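Heat-shock protein cognate (HSC) co-chaperone sgt12 (Aspergillus fumigatus, PDB 3SZ7) binds Hsc70-family and other chaperones through its TPR domain and directs tail-anchored proteins destined for the endoplasmic reticulum to the GET pathway. Local coordinates at residues Asn50-Tyr55 / Trp82-Leu87; Glu100-Gly105 / Glu122-Lys127. All blocks are in the same frame, centred on the assembly; numbering follows the deposited sequence.

Contact 1 (Asn50-Tyr55 / Trp82-Leu87); sequences NRAAAY and WSRLGL
Arg84 lays its side chain against Ala52 and Ala53, joining two helices of a tetratricopeptide-repeat (TPR) superhelix. Ala52 lies in the predicted second repeat and Arg84 in the third, with the CA atoms of Ala52 and Arg84 6.8 Å apart. The pair illustrates how small residues on one helix give a long side chain from the next repeat a surface to lie on.

Arg84 CB points toward the other helix and comes within 4.4 Å of Ala52 CB. CG sits beside the backbone N, and the chain then bends at chi2 (-92°), which carries CD over the ridge formed by the two alanines, 4.3 Å from Ala52 CB and close to the backbone N of Ala53. Beyond the bend, NE reaches to 3.6 Å from Ala53 CB. CZ follows at 3.7 Å from Ala53 CB, and NH1 and NH2 stay about as near that methyl as CD does. One face of the guanidinium thus lies on the Ala53 methyl, displaced toward its rim, while NE makes a weak hydrogen bond to Ser49 O, one turn earlier on helix 45-57, and NH2 turns to water.

Asn50 and Arg84, with Lys15 and Asn19 that Asn50 touches, lie on first helices of the repeats, consistent with the basic, amide-lined groove that holds the terminal carboxylate of chaperone tails in related TPR cochaperones. At the tip a single water spans the helices, accepting from Arg84 NH2 at 3.0 Å and donating to Asn50 OD1 at 2.7 Å.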
loop_
_atom_site.group_PDB
_atom_site.type_symbol
_atom_site.label_atom_id
_atom_site.label_comp_id
_atom_site.label_asym_id
_atom_site.label_seq_id
_atom_site.Cartn_x
_atom_site.Cartn_y
_atom_site.Cartn_z
ATOM N N ASN A 50 -2.179 -4.012 9.788
ATOM C CA ASN A 50 -3.041 -5.159 9.531
ATOM C C ASN A 50 -4.430 -4.753 9.038
ATOM O O ASN A 50 -4.938 -5.330 8.085
ATOM C CB ASN A 50 -3.137 -6.071 10.759
ATOM C CG ASN A 50 -1.911 -6.948 10.932
ATOM O OD1 ASN A 50 -0.966 -6.880 10.144
ATOM N ND2 ASN A 50 -1.913 -7.771 11.972
ATOM N N ARG A 51 -5.041 -3.757 9.671
ATOM C CA ARG A 51 -6.347 -3.297 9.214
ATOM C C ARG A 51 -6.249 -2.698 7.812
ATOM O O ARG A 51 -7.178 -2.814 7.010
ATOM C CB ARG A 51 -6.984 -2.299 10.191
ATOM C CG ARG A 51 -8.471 -2.089 9.921
ATOM C CD ARG A 51 -9.166 -1.279 11.007
ATOM N NE ARG A 51 -8.645 0.080 11.088
ATOM C CZ ARG A 51 -9.100 1.002 11.929
ATOM N NH1 ARG A 51 -10.097 0.712 12.762
ATOM N NH2 ARG A 51 -8.561 2.215 11.935
ATOM N N ALA A 52 -5.121 -2.058 7.521
ATOM C CA ALA A 52 -4.871 -1.533 6.177
ATOM C C ALA A 52 -4.885 -2.653 5.144
ATOM O O ALA A 52 -5.411 -2.484 4.047
ATOM C CB ALA A 52 -3.547 -0.774 6.124
ATOM N N ALA A 53 -4.313 -3.800 5.494
ATOM C CA ALA A 53 -4.275 -4.930 4.571
ATOM C C ALA A 53 -5.687 -5.418 4.281
ATOM O O ALA A 53 -6.008 -5.798 3.146
ATOM C CB ALA A 53 -3.430 -6.064 5.138
ATOM N N ALA A 54 -6.529 -5.408 5.313
ATOM C CA ALA A 54 -7.910 -5.857 5.182
ATOM C C ALA A 54 -8.721 -4.880 4.336
ATOM O O ALA A 54 -9.550 -5.290 3.514
ATOM C CB ALA A 54 -8.545 -6.035 6.564
ATOM N N TYR A 55 -8.482 -3.586 4.531
ATOM C CA TYR A 55 -9.125 -2.578 3.702
ATOM C C TYR A 55 -8.709 -2.746 2.238
ATOM O O TYR A 55 -9.554 -2.736 1.349
ATOM C CB TYR A 55 -8.800 -1.170 4.200
ATOM C CG TYR A 55 -9.682 -0.710 5.344
ATOM C CD1 TYR A 55 -11.061 -0.871 5.290
ATOM C CD2 TYR A 55 -9.134 -0.119 6.476
ATOM C CE1 TYR A 55 -11.873 -0.449 6.335
ATOM C CE2 TYR A 55 -9.936 0.303 7.522
ATOM C CZ TYR A 55 -11.304 0.134 7.443
ATOM O OH TYR A 55 -12.104 0.554 8.481
ATOM N N TRP A 82 4.936 1.254 5.493
ATOM C CA TRP A 82 5.266 1.964 4.259
ATOM C C TRP A 82 4.903 1.123 3.042
ATOM O O TRP A 82 4.466 1.654 2.017
ATOM C CB TRP A 82 6.752 2.321 4.207
ATOM C CG TRP A 82 7.155 3.406 5.149
ATOM C CD1 TRP A 82 7.917 3.273 6.275
ATOM C CD2 TRP A 82 6.821 4.796 5.049
ATOM N NE1 TRP A 82 8.081 4.499 6.880
ATOM C CE2 TRP A 82 7.415 5.445 6.153
ATOM C CE3 TRP A 82 6.073 5.552 4.141
ATOM C CZ2 TRP A 82 7.285 6.821 6.366
ATOM C CZ3 TRP A 82 5.949 6.919 4.357
ATOM C CH2 TRP A 82 6.553 7.536 5.459
ATOM N N SER A 83 5.097 -0.187 3.153
ATOM C CA SER A 83 4.744 -1.094 2.067
ATOM C C SER A 83 3.236 -1.093 1.834
ATOM O O SER A 83 2.775 -1.106 0.689
ATOM C CB SER A 83 5.238 -2.510 2.360
ATOM O OG SER A 83 4.989 -3.359 1.255
ATOM N N ARG A 84 2.472 -1.084 2.925
ATOM C CA ARG A 84 1.016 -1.007 2.862
ATOM C C ARG A 84 0.569 0.293 2.223
ATOM O O ARG A 84 -0.343 0.301 1.403
ATOM C CB ARG A 84 0.413 -1.078 4.263
ATOM C CG ARG A 84 0.672 -2.371 4.978
ATOM C CD ARG A 84 -0.443 -3.357 4.735
ATOM N NE ARG A 84 -0.184 -4.590 5.459
ATOM C CZ ARG A 84 0.214 -5.719 4.889
ATOM N NH1 ARG A 84 0.375 -5.778 3.573
ATOM N NH2 ARG A 84 0.433 -6.792 5.631
ATOM N N LEU A 85 1.208 1.389 2.619
ATOM C CA LEU A 85 0.880 2.709 2.087
ATOM C C LEU A 85 1.189 2.789 0.593
ATOM O O LEU A 85 0.428 3.366 -0.182
ATOM C CB LEU A 85 1.664 3.785 2.833
ATOM C CG LEU A 85 1.407 5.226 2.389
ATOM C CD1 LEU A 85 -0.086 5.519 2.405
ATOM C CD2 LEU A 85 2.158 6.199 3.290
ATOM N N GLY A 86 2.314 2.204 0.200
ATOM C CA GLY A 86 2.700 2.167 -1.200
ATOM C C GLY A 86 1.652 1.481 -2.050
ATOM O O GLY A 86 1.269 1.984 -3.102
ATOM N N LEU A 87 1.183 0.322 -1.601
ATOM C CA LEU A 87 0.184 -0.422 -2.363
ATOM C C LEU A 87 -1.141 0.330 -2.414
ATOM O O LEU A 87 -1.780 0.402 -3.454
ATOM C CB LEU A 87 -0.014 -1.825 -1.782
ATOM C CG LEU A 87 -0.941 -2.751 -2.574
ATOM C CD1 LEU A 87 -0.475 -2.879 -4.018
ATOM C CD2 LEU A 87 -1.006 -4.127 -1.916
HETATM O O HOH W 1 0.507 -5.584 8.358
#

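Contact 2 (Glu100-Gly105 / Glu122-Lys127)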
loop_
_atom_site.group_PDB
_atom_site.type_symbol
_atom_site.label_atom_id
_atom_site.label_comp_id
_atom_site.label_asym_id
_atom_site.label_seq_id
_atom_site.Cartn_x
_atom_site.Cartn_y
_atom_site.Cartn_z
ATOM N N GLU A 100 7.148 7.403 -3.383
ATOM C CA GLU A 100 7.692 7.960 -2.144
ATOM C C GLU A 100 7.544 6.995 -0.968
ATOM O O GLU A 100 8.469 6.827 -0.183
ATOM C CB GLU A 100 7.028 9.301 -1.817
ATOM C CG GLU A 100 7.308 10.370 -2.862
ATOM C CD GLU A 100 6.604 11.683 -2.571
ATOM O OE1 GLU A 100 5.753 11.724 -1.655
ATOM O OE2 GLU A 100 6.904 12.675 -3.265
ATOM N N ALA A 101 6.379 6.360 -0.852
ATOM C CA ALA A 101 6.149 5.433 0.257
ATOM C C ALA A 101 7.067 4.219 0.160
ATOM O O ALA A 101 7.625 3.774 1.163
ATOM C CB ALA A 101 4.691 4.994 0.312
ATOM N N TYR A 102 7.212 3.666 -1.040
ATOM C CA TYR A 102 8.096 2.511 -1.197
ATOM C C TYR A 102 9.549 2.875 -0.910
ATOM O O TYR A 102 10.282 2.087 -0.317
ATOM C CB TYR A 102 7.974 1.891 -2.587
ATOM C CG TYR A 102 6.748 1.018 -2.752
ATOM C CD1 TYR A 102 6.530 -0.065 -1.909
ATOM C CD2 TYR A 102 5.829 1.259 -3.763
ATOM C CE1 TYR A 102 5.426 -0.876 -2.060
ATOM C CE2 TYR A 102 4.719 0.461 -3.921
ATOM C CZ TYR A 102 4.524 -0.608 -3.070
ATOM O OH TYR A 102 3.432 -1.417 -3.223
ATOM N N GLU A 103 9.972 4.061 -1.346
ATOM C CA GLU A 103 11.333 4.501 -1.078
ATOM C C GLU A 103 11.578 4.622 0.420
ATOM O O GLU A 103 12.603 4.174 0.924
ATOM C CB GLU A 103 11.631 5.823 -1.780
ATOM C CG GLU A 103 11.764 5.683 -3.282
ATOM C CD GLU A 103 11.832 7.024 -3.992
ATOM O OE1 GLU A 103 11.342 8.029 -3.430
ATOM O OE2 GLU A 103 12.377 7.069 -5.113
ATOM N N LYS A 104 10.638 5.225 1.136
ATOM C CA LYS A 104 10.783 5.335 2.584
ATOM C C LYS A 104 10.707 3.973 3.276
ATOM O O LYS A 104 11.366 3.743 4.299
ATOM C CB LYS A 104 9.748 6.299 3.154
ATOM C CG LYS A 104 9.943 7.734 2.663
ATOM C CD LYS A 104 9.064 8.715 3.417
ATOM C CE LYS A 104 9.308 10.146 2.949
ATOM N NZ LYS A 104 10.754 10.490 3.000
ATOM N N GLY A 105 9.910 3.067 2.718
ATOM C CA GLY A 105 9.817 1.722 3.260
ATOM C C GLY A 105 11.137 0.992 3.110
ATOM O O GLY A 105 11.579 0.287 4.012
ATOM N N GLU A 122 9.818 -0.790 -8.315
ATOM C CA GLU A 122 10.140 -0.996 -9.720
ATOM C C GLU A 122 8.902 -0.786 -10.589
ATOM O O GLU A 122 8.945 -0.082 -11.602
ATOM C CB GLU A 122 10.682 -2.408 -9.948
ATOM C CG GLU A 122 10.855 -2.742 -11.424
ATOM C CD GLU A 122 11.165 -4.208 -11.675
ATOM O OE1 GLU A 122 11.758 -4.861 -10.791
ATOM O OE2 GLU A 122 10.813 -4.703 -12.765
ATOM N N THR A 123 7.800 -1.412 -10.193
ATOM C CA THR A 123 6.554 -1.325 -10.952
ATOM C C THR A 123 5.997 0.098 -10.975
ATOM O O THR A 123 5.517 0.562 -12.011
ATOM C CB THR A 123 5.504 -2.305 -10.403
ATOM O OG1 THR A 123 5.942 -3.645 -10.654
ATOM C CG2 THR A 123 4.160 -2.090 -11.077
ATOM N N THR A 124 6.072 0.790 -9.839
ATOM C CA THR A 124 5.637 2.183 -9.763
ATOM C C THR A 124 6.479 3.086 -10.670
ATOM O O THR A 124 5.946 3.924 -11.404
ATOM C CB THR A 124 5.708 2.705 -8.318
ATOM O OG1 THR A 124 4.899 1.874 -7.479
ATOM C CG2 THR A 124 5.199 4.144 -8.239
ATOM N N LYS A 125 7.795 2.919 -10.627
ATOM C CA LYS A 125 8.661 3.725 -11.482
ATOM C C LYS A 125 8.371 3.461 -12.956
ATOM O O LYS A 125 8.443 4.367 -13.784
ATOM C CB LYS A 125 10.131 3.426 -11.208
ATOM C CG LYS A 125 10.670 3.969 -9.902
ATOM C CD LYS A 125 12.139 3.582 -9.754
ATOM C CE LYS A 125 12.742 4.138 -8.477
ATOM N NZ LYS A 125 14.190 3.816 -8.402
ATOM N N ARG A 126 8.076 2.209 -13.285
ATOM C CA ARG A 126 7.822 1.869 -14.672
ATOM C C ARG A 126 6.542 2.548 -15.143
ATOM O O ARG A 126 6.460 2.992 -16.291
ATOM C CB ARG A 126 7.746 0.353 -14.860
ATOM C CG ARG A 126 7.515 -0.080 -16.295
ATOM C CD ARG A 126 7.655 -1.591 -16.452
ATOM N NE ARG A 126 9.025 -2.027 -16.200
ATOM C CZ ARG A 126 9.400 -2.783 -15.171
ATOM N NH1 ARG A 126 8.501 -3.211 -14.293
ATOM N NH2 ARG A 126 10.676 -3.121 -15.031
ATOM N N LYS A 127 5.553 2.623 -14.256
ATOM C CA LYS A 127 4.279 3.279 -14.573
ATOM C C LYS A 127 4.493 4.769 -14.796
ATOM O O LYS A 127 3.904 5.367 -15.694
ATOM C CB LYS A 127 3.263 3.082 -13.444
ATOM C CG LYS A 127 2.968 1.624 -13.113
ATOM C CD LYS A 127 1.839 1.051 -13.951
ATOM C CE LYS A 127 1.668 -0.441 -13.663
ATOM N NZ LYS A 127 0.239 -0.863 -13.576
#
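Tyr102 and Thr124 form the close-packed part of an otherwise sparse contact between two helices of the TPR domain. Helix packing need not be uniform along its width, and here a buried centre gives way to a loose, charged margin. The CA atoms of Tyr102 and Thr124 stand 8.9 Å apart, and both side chains point into the gap. Thr124 OG1 approaches the CD2-CE2 side of the Tyr102 ring obliquely, 3.8 Å from Tyr102 CE2 and 3.9 Å from Tyr102 CD2. A chi1 of -58° places this hydroxyl beside the threonine's own backbone N, where it is hydrogen-bonded to the carbonyl oxygen of Gly120, one turn back. The polar atom is therefore satisfied within its own helix even though it packs against carbon.

On the solvent side, Glu103 and Lys125 extend toward each other without closing. Glu103 OE2 comes no nearer than 4.5 Å to Lys125 CE, and its charge is paired instead with Lys99 in a salt bridge. Any pull between Glu103 and Lys125 is thus likely to be long-range and modest. Away from helix 95-109, a firmer ion pair lies within helix 115-133 itself: Arg126 NH2 is 2.8 Å from Glu122 OE2. Arg126 NH1 joins the end-on grip at 3.1 Å from Glu122 OE2, its bond more bent, at 136° against 159°. Glu122 OE2 lies in the guanidinium plane.

Helix 115-133 covers the last helical pair much as C-terminal capping helices do in other TPR arrays: Thr124 also touches Ala98 and Lys99 of helix 95-109 and Phe90 of helix 79-91, while Tyr102 touches Leu87 of helix 79-91 and Leu121 of helix 115-133.

Overall arrangement
Repeat proteins are built from local closures placed in series, and this chain follows that pattern. From the N terminus, helices 9-23 and 27-40 come first; contact 1 then brings helix 45-57 to helix 79-91, closing a 26-residue connection that includes helix 61-74. Contact 2 opens only afterwards and returns helix 115-133 to helix 95-109 across 16 residues, so the two loops neither nest nor cross. Their centres are 14 Å apart, and consecutive helices 79-91 and 95-109 join them directly: Trp82 CB lies 3.3 Å from Gly105 CA. Together they tie the second repeat to the third, and the third to the C-terminal helix.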